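Local coordinates for cephalosporin acylase (Bacillus halodurans, PDB 2NLZ), which probably cleaves amide bonds of cephalosporin-type or gamma-glutamyl compounds, as a member of the gamma-glutamyltranspeptidase family of N-terminal nucleophile hydrolases, at residues V275-L280 against Q327-E332; K284-Y289 against E336-I341; T296-I301 against V494-K499; A303-F308 against L346-G351. The protein carries 1 engineered substitution. All blocks are in the same frame, centred on the assembly; numbering follows the deposited sequence.

Contact 1 of 4, residues V275-L280 against Q327-E332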
loop_
_atom_site.group_PDB
_atom_site.type_symbol
_atom_site.label_atom_id
_atom_site.label_comp_id
_atom_site.label_asym_id
_atom_site.label_seq_id
_atom_site.Cartn_x
_atom_site.Cartn_y
_atom_site.Cartn_z
ATOM N N VAL D 275 23.362 25.698 -4.462
ATOM C CA VAL D 275 23.045 24.509 -5.254
ATOM C C VAL D 275 21.550 24.365 -5.458
ATOM O O VAL D 275 21.091 24.186 -6.581
ATOM C CB VAL D 275 23.619 23.226 -4.617
ATOM C CG1 VAL D 275 23.181 21.998 -5.393
ATOM C CG2 VAL D 275 25.138 23.300 -4.568
ATOM N N ALA D 276 20.795 24.466 -4.371
ATOM C CA ALA D 276 19.336 24.439 -4.443
ATOM C C ALA D 276 18.829 25.478 -5.424
ATOM O O ALA D 276 18.059 25.163 -6.324
ATOM C CB ALA D 276 18.731 24.684 -3.067
ATOM N N LEU D 277 19.301 26.711 -5.242
ATOM C CA LEU D 277 18.954 27.859 -6.083
ATOM C C LEU D 277 19.224 27.658 -7.584
ATOM O O LEU D 277 18.342 27.874 -8.422
ATOM C CB LEU D 277 19.687 29.097 -5.564
ATOM C CG LEU D 277 18.901 30.083 -4.699
ATOM C CD1 LEU D 277 17.810 29.423 -3.921
ATOM C CD2 LEU D 277 19.819 30.816 -3.760
ATOM N N GLU D 278 20.439 27.236 -7.914
ATOM C CA GLU D 278 20.810 26.951 -9.292
ATOM C C GLU D 278 19.968 25.808 -9.881
ATOM O O GLU D 278 19.464 25.913 -11.007
ATOM C CB GLU D 278 22.303 26.627 -9.385
ATOM C CG GLU D 278 22.796 26.401 -10.804
ATOM C CD GLU D 278 24.232 25.926 -10.854
ATOM O OE1 GLU D 278 25.002 26.198 -9.908
ATOM O OE2 GLU D 278 24.591 25.270 -11.844
ATOM N N ALA D 279 19.810 24.731 -9.115
ATOM C CA ALA D 279 18.959 23.621 -9.532
ATOM C C ALA D 279 17.540 24.101 -9.829
ATOM O O ALA D 279 17.019 23.837 -10.912
ATOM C CB ALA D 279 18.955 22.507 -8.494
ATOM N N LEU D 280 16.933 24.830 -8.895
ATOM C CA LEU D 280 15.599 25.393 -9.137
ATOM C C LEU D 280 15.567 26.239 -10.406
ATOM O O LEU D 280 14.568 26.234 -11.138
ATOM C CB LEU D 280 15.083 26.222 -7.952
ATOM C CG LEU D 280 14.149 25.592 -6.907
ATOM C CD1 LEU D 280 13.418 24.375 -7.468
ATOM C CD2 LEU D 280 14.902 25.218 -5.643
ATOM N N GLN D 327 26.781 34.942 -11.663
ATOM C CA GLN D 327 26.980 34.151 -12.874
ATOM C C GLN D 327 26.313 32.783 -12.779
ATOM O O GLN D 327 25.671 32.344 -13.735
ATOM C CB GLN D 327 28.471 33.979 -13.184
ATOM C CG GLN D 327 29.129 35.183 -13.836
ATOM C CD GLN D 327 30.616 34.973 -14.078
ATOM O OE1 GLN D 327 31.322 34.410 -13.238
ATOM N NE2 GLN D 327 31.101 35.436 -15.228
ATOM N N LEU D 328 26.459 32.117 -11.630
ATOM C CA LEU D 328 25.882 30.786 -11.430
ATOM C C LEU D 328 24.358 30.837 -11.375
ATOM O O LEU D 328 23.673 29.878 -11.772
ATOM C CB LEU D 328 26.414 30.131 -10.154
ATOM C CG LEU D 328 27.899 29.771 -10.090
ATOM C CD1 LEU D 328 28.289 29.495 -8.656
ATOM C CD2 LEU D 328 28.254 28.586 -10.990
ATOM N N LEU D 329 23.834 31.963 -10.898
ATOM C CA LEU D 329 22.401 32.113 -10.701
ATOM C C LEU D 329 21.673 32.825 -11.848
ATOM O O LEU D 329 20.489 33.159 -11.737
ATOM C CB LEU D 329 22.147 32.811 -9.366
ATOM C CG LEU D 329 21.749 31.915 -8.183
ATOM C CD1 LEU D 329 22.386 30.527 -8.238
ATOM C CD2 LEU D 329 22.028 32.606 -6.848
ATOM N N SER D 330 22.381 33.039 -12.953
ATOM C CA SER D 330 21.842 33.791 -14.082
ATOM C C SER D 330 20.973 32.919 -14.983
ATOM O O SER D 330 21.231 31.719 -15.125
ATOM C CB SER D 330 22.976 34.427 -14.896
ATOM O OG SER D 330 23.656 33.461 -15.681
ATOM N N ASP D 331 19.959 33.544 -15.589
ATOM C CA ASP D 331 19.000 32.879 -16.473
ATOM C C ASP D 331 19.619 32.245 -17.717
ATOM O O ASP D 331 19.155 31.192 -18.168
ATOM C CB ASP D 331 17.888 33.840 -16.893
ATOM C CG ASP D 331 16.938 34.169 -15.760
ATOM O OD1 ASP D 331 16.903 33.422 -14.756
ATOM O OD2 ASP D 331 16.218 35.180 -15.872
ATOM N N GLU D 332 20.656 32.878 -18.270
ATOM C CA GLU D 332 21.316 32.347 -19.471
ATOM C C GLU D 332 22.230 31.163 -19.166
ATOM O O GLU D 332 22.430 30.296 -20.019
ATOM C CB GLU D 332 22.062 33.433 -20.267
ATOM C CG GLU D 332 23.042 34.296 -19.464
ATOM C CD GLU D 332 22.444 35.631 -19.019
ATOM O OE1 GLU D 332 21.313 35.644 -18.480
ATOM O OE2 GLU D 332 23.114 36.671 -19.204
#
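Glu278 and Leu329 bring the two backbones nearest, their CA atoms 5.6 Å apart, where helix 274-283 passes the short connection between helices 325-328 and 331-338. Leu329 is the residue at which the chain leaves helical geometry, and its side chain reaches to the helix: Leu329 CD1 lies 3.8 Å from Glu278 N and 4.1 Å from Leu277 CB, so one methyl meets the helix backbone between two successive residues. The other branch, Leu329 CD2, approaches Leu277 CD2. Leu277 also packs on Ile255 and Ile257 of strand 250-259 and on Val264 of strand 262-266, and Leu329 touches Ile257 as well. Val275 and Ala279 pack on Met304 of helix 294-314, so helix 274-283 lies between that helix and the strands, an arrangement consistent with a helical layer against a beta-sheet in the alpha-beta-beta-alpha sandwich of N-terminal nucleophile hydrolases. Glu278 runs extended past Leu328. Its CG stands anti to the backbone N (chi1 -176°), which carries CG to 3.7 Å from Leu328 O and sets OE1 4.2 Å from Leu328 CD2. No hydrogen bond spans the segments; across them the carboxylate meets the Leu328 side chain and carbonyl. Its OE2 lies near Asp310 OD2, and Arg337, which forms a salt bridge with Asp310, would probably temper the like charges. Beyond Leu329, Ser330 is the N-cap of helix 331-338: its OG bonds to Gln327 O at 3.0 Å and weakly caps Tyr333 N.

Contact 2 of 4, residues K284-Y289 against E336-I341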
loop_
_atom_site.group_PDB
_atom_site.type_symbol
_atom_site.label_atom_id
_atom_site.label_comp_id
_atom_site.label_asym_id
_atom_site.label_seq_id
_atom_site.Cartn_x
_atom_site.Cartn_y
_atom_site.Cartn_z
ATOM N N LYS D 284 13.302 25.464 -13.534
ATOM C CA LYS D 284 12.359 26.565 -13.795
ATOM C C LYS D 284 11.837 26.634 -15.234
ATOM O O LYS D 284 10.701 27.042 -15.462
ATOM C CB LYS D 284 13.089 27.873 -13.500
ATOM C CG LYS D 284 12.252 29.065 -13.179
ATOM C CD LYS D 284 13.121 30.032 -12.380
ATOM C CE LYS D 284 13.631 31.210 -13.194
ATOM N NZ LYS D 284 12.808 32.437 -12.948
ATOM N N GLY D 285 12.680 26.264 -16.197
ATOM C CA GLY D 285 12.333 26.343 -17.614
ATOM C C GLY D 285 11.407 25.252 -18.121
ATOM O O GLY D 285 10.869 25.355 -19.220
ATOM N N PHE D 286 11.232 24.196 -17.334
ATOM C CA PHE D 286 10.246 23.167 -17.638
ATOM C C PHE D 286 8.941 23.438 -16.895
ATOM O O PHE D 286 8.937 24.018 -15.806
ATOM C CB PHE D 286 10.748 21.793 -17.206
ATOM C CG PHE D 286 12.087 21.414 -17.772
ATOM C CD1 PHE D 286 12.284 21.326 -19.150
ATOM C CD2 PHE D 286 13.139 21.086 -16.919
ATOM C CE1 PHE D 286 13.519 20.943 -19.675
ATOM C CE2 PHE D 286 14.380 20.697 -17.431
ATOM C CZ PHE D 286 14.573 20.626 -18.816
ATOM N N GLU D 287 7.835 23.009 -17.489
ATOM C CA GLU D 287 6.553 22.974 -16.794
ATOM C C GLU D 287 6.384 21.562 -16.216
ATOM O O GLU D 287 7.096 20.638 -16.620
ATOM C CB GLU D 287 5.397 23.333 -17.746
ATOM C CG GLU D 287 5.539 24.670 -18.495
ATOM C CD GLU D 287 5.483 25.884 -17.577
ATOM O OE1 GLU D 287 4.724 25.858 -16.585
ATOM O OE2 GLU D 287 6.198 26.869 -17.855
ATOM N N PHE D 288 5.463 21.389 -15.270
ATOM C CA PHE D 288 5.285 20.081 -14.613
ATOM C C PHE D 288 3.830 19.622 -14.506
ATOM O O PHE D 288 3.446 18.594 -15.086
ATOM C CB PHE D 288 5.959 20.075 -13.237
ATOM C CG PHE D 288 7.442 20.241 -13.307
ATOM C CD1 PHE D 288 8.250 19.183 -13.698
ATOM C CD2 PHE D 288 8.034 21.460 -13.020
ATOM C CE1 PHE D 288 9.620 19.329 -13.788
ATOM C CE2 PHE D 288 9.413 21.607 -13.108
ATOM C CZ PHE D 288 10.203 20.536 -13.497
ATOM N N TYR D 289 3.047 20.400 -13.758
ATOM C CA TYR D 289 1.608 20.184 -13.527
ATOM C C TYR D 289 1.309 19.105 -12.479
ATOM O O TYR D 289 0.558 19.367 -11.538
ATOM C CB TYR D 289 0.815 19.974 -14.836
ATOM C CG TYR D 289 1.066 21.039 -15.897
ATOM C CD1 TYR D 289 0.662 22.363 -15.701
ATOM C CD2 TYR D 289 1.707 20.720 -17.097
ATOM C CE1 TYR D 289 0.893 23.338 -16.670
ATOM C CE2 TYR D 289 1.941 21.687 -18.072
ATOM C CZ TYR D 289 1.533 22.990 -17.851
ATOM O OH TYR D 289 1.768 23.941 -18.817
ATOM N N GLU D 336 21.870 27.318 -20.368
ATOM C CA GLU D 336 23.037 26.553 -20.829
ATOM C C GLU D 336 23.120 25.132 -20.268
ATOM O O GLU D 336 23.397 24.184 -21.004
ATOM C CB GLU D 336 24.331 27.310 -20.508
ATOM C CG GLU D 336 24.775 28.275 -21.593
ATOM C CD GLU D 336 25.530 27.575 -22.698
ATOM O OE1 GLU D 336 26.652 27.093 -22.430
ATOM O OE2 GLU D 336 25.004 27.507 -23.829
ATOM N N ARG D 337 22.894 25.001 -18.965
ATOM C CA ARG D 337 22.921 23.709 -18.288
ATOM C C ARG D 337 21.698 22.863 -18.648
ATOM O O ARG D 337 21.801 21.648 -18.804
ATOM C CB ARG D 337 22.953 23.923 -16.775
ATOM C CG ARG D 337 24.121 24.751 -16.266
ATOM C CD ARG D 337 25.101 23.908 -15.475
ATOM N NE ARG D 337 25.857 22.998 -16.325
ATOM C CZ ARG D 337 26.655 22.034 -15.876
ATOM N NH1 ARG D 337 26.811 21.848 -14.576
ATOM N NH2 ARG D 337 27.294 21.249 -16.728
ATOM N N ARG D 338 20.542 23.521 -18.781
ATOM C CA ARG D 338 19.261 22.874 -19.096
ATOM C C ARG D 338 19.235 22.260 -20.499
ATOM O O ARG D 338 18.438 21.361 -20.783
ATOM C CB ARG D 338 18.100 23.863 -18.863
ATOM C CG ARG D 338 16.868 23.697 -19.735
ATOM C CD ARG D 338 15.657 24.404 -19.142
ATOM N NE ARG D 338 15.998 25.536 -18.274
ATOM C CZ ARG D 338 16.071 26.801 -18.674
ATOM N NH1 ARG D 338 16.379 27.756 -17.807
ATOM N NH2 ARG D 338 15.841 27.110 -19.943
ATOM N N LYS D 339 20.126 22.736 -21.364
ATOM C CA LYS D 339 20.314 22.142 -22.685
ATOM C C LYS D 339 21.028 20.797 -22.592
ATOM O O LYS D 339 20.919 19.973 -23.495
ATOM C CB LYS D 339 21.093 23.082 -23.612
ATOM C CG LYS D 339 20.234 24.149 -24.291
ATOM C CD LYS D 339 20.909 24.704 -25.546
ATOM C CE LYS D 339 22.224 25.406 -25.228
ATOM N NZ LYS D 339 23.002 25.672 -26.465
ATOM N N GLU D 340 21.750 20.574 -21.497
ATOM C CA GLU D 340 22.426 19.298 -21.304
ATOM C C GLU D 340 21.499 18.206 -20.776
ATOM O O GLU D 340 21.859 17.027 -20.787
ATOM C CB GLU D 340 23.665 19.440 -20.419
ATOM C CG GLU D 340 24.784 20.238 -21.068
ATOM C CD GLU D 340 26.158 19.730 -20.692
ATOM O OE1 GLU D 340 27.078 20.564 -20.561
ATOM O OE2 GLU D 340 26.318 18.499 -20.531
ATOM N N ILE D 341 20.313 18.598 -20.315
ATOM C CA ILE D 341 19.304 17.633 -19.890
ATOM C C ILE D 341 18.625 17.035 -21.117
ATOM O O ILE D 341 17.946 17.739 -21.868
ATOM C CB ILE D 341 18.241 18.262 -18.953
ATOM C CG1 ILE D 341 18.903 18.832 -17.699
ATOM C CG2 ILE D 341 17.181 17.230 -18.569
ATOM C CD1 ILE D 341 17.952 19.514 -16.749
#
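Phe286 and Arg338 form a CH-pi contact at the protein surface, between the loop that follows helix 274-283 and helix 331-338. Arg338 CD sits over one face of the Phe286 ring, 4.2 Å from its centroid and 20° off the ring normal, displaced toward the rim beside CZ. The aliphatic part of the arginine does the covering; its guanidinium plane stands 80° from the ring, so the two do not stack. A bend at chi3 (26°) turns the guanidinium aside to Gly285, whose CA lies over one of its faces, 3.8 Å from Arg338 NE. That nitrogen gives its hydrogen bond to Ile282 O, near the end of helix 274-283. With an alanine here, Ile282 O would probably lose this donor and one face of the Phe286 ring its aliphatic cover. Ile341 meets the ring at its edge, near the ring plane, with CD1 3.8 Å from Phe286 CE2. Around the contact, Ile341 packs on Ile282 and on Leu306 of helix 294-314, Phe286 rests against Lys299 of that helix, and Arg260, just beyond strand 250-259, holds Phe286 O.

Contact 3 of 4, residues T296-I301 against V494-K499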
loop_
_atom_site.group_PDB
_atom_site.type_symbol
_atom_site.label_atom_id
_atom_site.label_comp_id
_atom_site.label_asym_id
_atom_site.label_seq_id
_atom_site.Cartn_x
_atom_site.Cartn_y
_atom_site.Cartn_z
ATOM N N THR D 296 8.682 14.321 -14.196
ATOM C CA THR D 296 8.954 15.263 -13.112
ATOM C C THR D 296 10.188 14.880 -12.321
ATOM O O THR D 296 11.093 15.704 -12.186
ATOM C CB THR D 296 7.764 15.404 -12.159
ATOM O OG1 THR D 296 6.600 15.758 -12.907
ATOM C CG2 THR D 296 8.030 16.492 -11.146
ATOM N N TYR D 297 10.238 13.640 -11.823
ATOM C CA TYR D 297 11.403 13.171 -11.057
ATOM C C TYR D 297 12.677 13.242 -11.885
ATOM O O TYR D 297 13.719 13.632 -11.375
ATOM C CB TYR D 297 11.208 11.758 -10.489
ATOM C CG TYR D 297 10.242 11.689 -9.322
ATOM C CD1 TYR D 297 10.613 12.139 -8.045
ATOM C CD2 TYR D 297 8.956 11.160 -9.485
ATOM C CE1 TYR D 297 9.716 12.085 -6.962
ATOM C CE2 TYR D 297 8.056 11.096 -8.414
ATOM C CZ TYR D 297 8.440 11.557 -7.153
ATOM O OH TYR D 297 7.545 11.481 -6.098
ATOM N N HIS D 298 12.580 12.902 -13.168
ATOM C CA HIS D 298 13.741 12.957 -14.059
ATOM C C HIS D 298 14.344 14.351 -14.122
ATOM O O HIS D 298 15.539 14.527 -13.847
ATOM C CB HIS D 298 13.382 12.483 -15.465
ATOM C CG HIS D 298 14.545 12.456 -16.411
ATOM N ND1 HIS D 298 15.611 11.594 -16.260
ATOM C CD2 HIS D 298 14.796 13.171 -17.533
ATOM C CE1 HIS D 298 16.472 11.782 -17.243
ATOM N NE2 HIS D 298 16.004 12.739 -18.028
ATOM N N LYS D 299 13.513 15.335 -14.468
ATOM C CA LYS D 299 13.967 16.722 -14.543
ATOM C C LYS D 299 14.503 17.219 -13.187
ATOM O O LYS D 299 15.568 17.841 -13.143
ATOM C CB LYS D 299 12.867 17.629 -15.096
ATOM C CG LYS D 299 12.548 17.377 -16.564
ATOM C CD LYS D 299 11.190 17.964 -16.939
ATOM C CE LYS D 299 10.886 17.768 -18.410
ATOM N NZ LYS D 299 9.505 18.223 -18.712
ATOM N N GLN D 300 13.785 16.919 -12.098
ATOM C CA GLN D 300 14.274 17.206 -10.748
ATOM C C GLN D 300 15.701 16.705 -10.610
ATOM O O GLN D 300 16.619 17.505 -10.453
ATOM C CB GLN D 300 13.415 16.532 -9.668
ATOM C CG GLN D 300 12.093 17.199 -9.364
ATOM C CD GLN D 300 11.349 16.552 -8.198
ATOM O OE1 GLN D 300 11.167 15.344 -8.170
ATOM N NE2 GLN D 300 10.904 17.363 -7.243
ATOM N N ILE D 301 15.867 15.383 -10.700
ATOM C CA ILE D 301 17.156 14.690 -10.494
ATOM C C ILE D 301 18.271 15.187 -11.433
ATOM O O ILE D 301 19.405 15.406 -10.999
ATOM C CB ILE D 301 16.992 13.131 -10.595
ATOM C CG1 ILE D 301 16.123 12.602 -9.457
ATOM C CG2 ILE D 301 18.327 12.408 -10.545
ATOM C CD1 ILE D 301 15.482 11.253 -9.744
ATOM N N VAL D 494 15.061 3.824 -14.233
ATOM C CA VAL D 494 16.172 2.904 -14.521
ATOM C C VAL D 494 16.316 2.648 -16.030
ATOM O O VAL D 494 17.437 2.584 -16.560
ATOM C CB VAL D 494 16.015 1.555 -13.765
ATOM C CG1 VAL D 494 17.197 0.631 -14.038
ATOM C CG2 VAL D 494 15.886 1.797 -12.284
ATOM N N ARG D 495 15.174 2.524 -16.707
ATOM C CA ARG D 495 15.140 2.369 -18.151
ATOM C C ARG D 495 15.666 3.626 -18.835
ATOM O O ARG D 495 16.173 3.557 -19.948
ATOM C CB ARG D 495 13.724 2.043 -18.625
ATOM C CG ARG D 495 13.340 0.588 -18.445
ATOM C CD ARG D 495 11.970 0.297 -19.023
ATOM N NE ARG D 495 10.930 0.220 -17.997
ATOM C CZ ARG D 495 9.995 1.143 -17.792
ATOM N NH1 ARG D 495 9.957 2.245 -18.535
ATOM N NH2 ARG D 495 9.098 0.954 -16.830
ATOM N N ARG D 496 15.560 4.767 -18.153
ATOM C CA ARG D 496 16.124 6.026 -18.645
ATOM C C ARG D 496 17.574 6.227 -18.198
ATOM O O ARG D 496 18.154 7.298 -18.387
ATOM C CB ARG D 496 15.254 7.214 -18.234
ATOM C CG ARG D 496 13.949 7.292 -19.005
ATOM C CD ARG D 496 13.026 8.311 -18.382
ATOM N NE ARG D 496 13.269 9.668 -18.863
ATOM C CZ ARG D 496 12.353 10.419 -19.468
ATOM N NH1 ARG D 496 11.125 9.945 -19.667
ATOM N NH2 ARG D 496 12.657 11.649 -19.868
ATOM N N GLY D 497 18.162 5.195 -17.603
ATOM C CA GLY D 497 19.602 5.198 -17.366
ATOM C C GLY D 497 20.067 5.402 -15.940
ATOM O O GLY D 497 21.238 5.159 -15.632
ATOM N N HIS D 498 19.157 5.842 -15.073
ATOM C CA HIS D 498 19.489 6.101 -13.672
ATOM C C HIS D 498 19.813 4.820 -12.922
ATOM O O HIS D 498 19.071 3.837 -13.009
ATOM C CB HIS D 498 18.333 6.807 -12.962
ATOM C CG HIS D 498 18.063 8.190 -13.463
ATOM N ND1 HIS D 498 18.773 9.290 -13.035
ATOM C CD2 HIS D 498 17.147 8.655 -14.342
ATOM C CE1 HIS D 498 18.308 10.373 -13.631
ATOM N NE2 HIS D 498 17.322 10.015 -14.431
ATOM N N LYS D 499 20.923 4.832 -12.186
ATOM C CA LYS D 499 21.263 3.719 -11.302
ATOM C C LYS D 499 20.533 3.905 -9.980
ATOM O O LYS D 499 21.097 4.408 -9.014
ATOM C CB LYS D 499 22.778 3.627 -11.071
ATOM C CG LYS D 499 23.638 3.342 -12.315
ATOM C CD LYS D 499 23.643 1.859 -12.705
ATOM C CE LYS D 499 24.301 1.627 -14.069
ATOM N NZ LYS D 499 23.437 2.038 -15.221
#
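His298 and His498 supply the hydrogen bond of this contact: His298 ND1 and His498 NE2 are 3.0 Å apart, at a bent angle of 137°, and either nitrogen could be the donor. The rings meet rim to rim, their planes 79° apart, so that neither lies over the other's face. With chi1 at -177° the His298 imidazole swings out beside its own carbonyl carbon, opposite the backbone N, and so reaches from helix 294-314 to this partner. Its other nitrogen, NE2, has a weak hydrogen bond to Gly342 O.

Packing of flat groups comes from Arg496. Its NE lies 3.9 Å above the plane of the His298 ring, over the centre, while NH2 comes to 3.5 Å from His298 CD2; the guanidinium and ring planes are strongly inclined to each other. Arg496 NE also bonds weakly to Glu343 O, which helps hold the group above the imidazole. The apolar share is Ile301, one helical turn on from His298, whose CG2 touches His498 CE1 at 3.7 Å.

Backbone bonds shape the 494-499 side. Gly497, with positive phi, is the C-prime residue of a Schellman motif closing helix 487-495, with Gly497 N bonded to Val494 O and His498 N to Leu493 O; the turn brings Arg496 and His498 to the same imidazole.

From there the chain enters strand 499-502, where Lys499 pairs through its backbone with Lys477 and Val479. Ile301 packs on Val479 of strand 478-481, and Gln300 of the same helix reaches Met449 and Met453 of helix 444-457.

Contact 4 of 4, residues A303-F308 against L346-G351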
loop_
_atom_site.group_PDB
_atom_site.type_symbol
_atom_site.label_atom_id
_atom_site.label_comp_id
_atom_site.label_asym_id
_atom_site.label_seq_id
_atom_site.Cartn_x
_atom_site.Cartn_y
_atom_site.Cartn_z
ATOM N N ALA D 303 18.493 18.215 -13.072
ATOM C CA ALA D 303 18.801 19.605 -12.707
ATOM C C ALA D 303 19.653 19.671 -11.450
ATOM O O ALA D 303 20.659 20.389 -11.391
ATOM C CB ALA D 303 17.517 20.413 -12.519
ATOM N N MET D 304 19.249 18.901 -10.448
ATOM C CA MET D 304 19.991 18.831 -9.203
ATOM C C MET D 304 21.419 18.408 -9.478
ATOM O O MET D 304 22.353 19.027 -8.978
ATOM C CB MET D 304 19.316 17.873 -8.210
ATOM C CG MET D 304 20.023 17.741 -6.856
ATOM S SD MET D 304 20.560 19.312 -6.139
ATOM C CE MET D 304 18.992 20.107 -5.797
ATOM N N LYS D 305 21.573 17.369 -10.292
ATOM C CA LYS D 305 22.884 16.832 -10.619
ATOM C C LYS D 305 23.811 17.894 -11.177
ATOM O O LYS D 305 24.919 18.053 -10.679
ATOM C CB LYS D 305 22.767 15.644 -11.575
ATOM C CG LYS D 305 22.564 14.321 -10.858
ATOM C CD LYS D 305 21.862 13.306 -11.738
ATOM C CE LYS D 305 22.782 12.744 -12.807
ATOM N NZ LYS D 305 22.030 11.886 -13.769
ATOM N N LEU D 306 23.350 18.639 -12.177
ATOM C CA LEU D 306 24.193 19.653 -12.815
ATOM C C LEU D 306 24.617 20.751 -11.844
ATOM O O LEU D 306 25.784 21.136 -11.800
ATOM C CB LEU D 306 23.490 20.253 -14.029
ATOM C CG LEU D 306 23.123 19.249 -15.130
ATOM C CD1 LEU D 306 21.939 19.749 -15.961
ATOM C CD2 LEU D 306 24.341 18.904 -16.007
ATOM N N ALA D 307 23.657 21.214 -11.052
ATOM C CA ALA D 307 23.882 22.246 -10.060
ATOM C C ALA D 307 24.851 21.811 -8.963
ATOM O O ALA D 307 25.648 22.619 -8.474
ATOM C CB ALA D 307 22.552 22.667 -9.451
ATOM N N PHE D 308 24.779 20.543 -8.572
ATOM C CA PHE D 308 25.559 20.075 -7.439
ATOM C C PHE D 308 27.046 19.983 -7.771
ATOM O O PHE D 308 27.894 20.284 -6.925
ATOM C CB PHE D 308 25.033 18.737 -6.913
ATOM C CG PHE D 308 25.001 18.644 -5.412
ATOM C CD1 PHE D 308 26.130 18.919 -4.652
ATOM C CD2 PHE D 308 23.834 18.270 -4.756
ATOM C CE1 PHE D 308 26.101 18.837 -3.257
ATOM C CE2 PHE D 308 23.789 18.179 -3.356
ATOM C CZ PHE D 308 24.928 18.470 -2.608
ATOM N N LEU D 346 22.144 11.708 -17.635
ATOM C CA LEU D 346 23.478 12.241 -17.909
ATOM C C LEU D 346 24.501 11.907 -16.822
ATOM O O LEU D 346 24.141 11.627 -15.685
ATOM C CB LEU D 346 23.407 13.760 -18.127
ATOM C CG LEU D 346 22.754 14.642 -17.047
ATOM C CD1 LEU D 346 23.755 15.173 -16.041
ATOM C CD2 LEU D 346 21.970 15.788 -17.664
ATOM N N THR D 347 25.779 11.927 -17.192
ATOM C CA THR D 347 26.872 11.885 -16.226
ATOM C C THR D 347 27.216 13.347 -15.951
ATOM O O THR D 347 27.533 14.086 -16.883
ATOM C CB THR D 347 28.096 11.117 -16.786
ATOM O OG1 THR D 347 27.666 9.858 -17.320
ATOM C CG2 THR D 347 29.141 10.863 -15.705
ATOM N N PRO D 348 27.139 13.779 -14.677
ATOM C CA PRO D 348 27.179 15.209 -14.375
ATOM C C PRO D 348 28.586 15.815 -14.323
ATOM O O PRO D 348 29.467 15.284 -13.648
ATOM C CB PRO D 348 26.494 15.290 -13.011
ATOM C CG PRO D 348 26.766 13.980 -12.370
ATOM C CD PRO D 348 27.018 12.964 -13.454
ATOM N N GLU D 349 28.780 16.921 -15.042
ATOM C CA GLU D 349 30.063 17.628 -15.095
ATOM C C GLU D 349 29.866 19.119 -14.798
ATOM O O GLU D 349 28.792 19.657 -15.060
ATOM C CB GLU D 349 30.723 17.448 -16.471
ATOM C CG GLU D 349 31.127 16.012 -16.834
ATOM C CD GLU D 349 32.298 15.473 -16.018
ATOM O OE1 GLU D 349 33.090 16.266 -15.468
ATOM O OE2 GLU D 349 32.433 14.237 -15.935
ATOM N N PRO D 350 30.893 19.791 -14.240
ATOM C CA PRO D 350 30.812 21.223 -13.969
ATOM C C PRO D 350 30.723 22.068 -15.236
ATOM O O PRO D 350 31.092 21.606 -16.311
ATOM C CB PRO D 350 32.130 21.520 -13.249
ATOM C CG PRO D 350 32.626 20.214 -12.778
ATOM C CD PRO D 350 32.183 19.236 -13.801
ATOM N N GLY D 351 30.242 23.299 -15.100
ATOM C CA GLY D 351 30.068 24.199 -16.237
ATOM C C GLY D 351 31.076 25.332 -16.281
ATOM O O GLY D 351 32.273 25.112 -16.103
#
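Lys305 and Leu346 are joined by a hydrogen bond of 2.9 Å from Lys305 NZ to Leu346 O, fastening a loop without regular structure to helix 294-314, in the helical part of what is probably the N-terminal nucleophile hydrolase fold. The ammonium meets the oxygen in the carbonyl plane, on a lone pair, with a C=O...N angle of 145°. The lysine chain folds at its third torsion (74°), which carries NZ round to the carbonyl. Alongside the bond, Leu306 CD2 touches Leu346 CD1 at 3.8 Å, the two side chains crossing at about a right angle.

The next shell fixes these groups. Glu302, on the same helix, holds Lys305 NZ in a salt bridge through OE1 and accepts Leu346 N through OE2, so the acid and the lysine together grip both backbone polar atoms of Leu346. Replacing Lys305 by a leucine would probably leave Leu346 O without this donor and the Glu302 carboxylate without its neighbouring positive charge. Trp473 of strand 471-473 packs on both Lys305 and Pro348. Farther along, the loop leads to strand 359-365; in related gamma-glutamyltranspeptidases the precursor is cut just ahead of the corresponding strand.

Pro348, at the closest approach of the two backbones, touches the helix with its CB, 4.0 Å from Lys305 CB and 3.9 Å from Lys305 O.

Overall arrangement
From the N terminus, helix 274-283 opens contact 1 and the loop behind it contact 2; each closes a loop of 46 residues, onto the 327-332 connection and the 336-341 segment. Helix 294-314 follows, starting contact 3 in 296-301 and contact 4 in 303-308. Contact 4 closes a shorter loop, of 37 residues, with 346-351, and is nested in the 192-residue loop that contact 3 closes at 494-499. All other pairs cross. Ala279 packs on Met304 and Ala307, joining contacts 1 and 4, while Arg337 NH2 probably hydrogen-bonds to Glu349 O between contacts 2 and 4. Contacts 3 and 4 tie helix 294-314 to the turn after helix 487-495 and to loop 346-351.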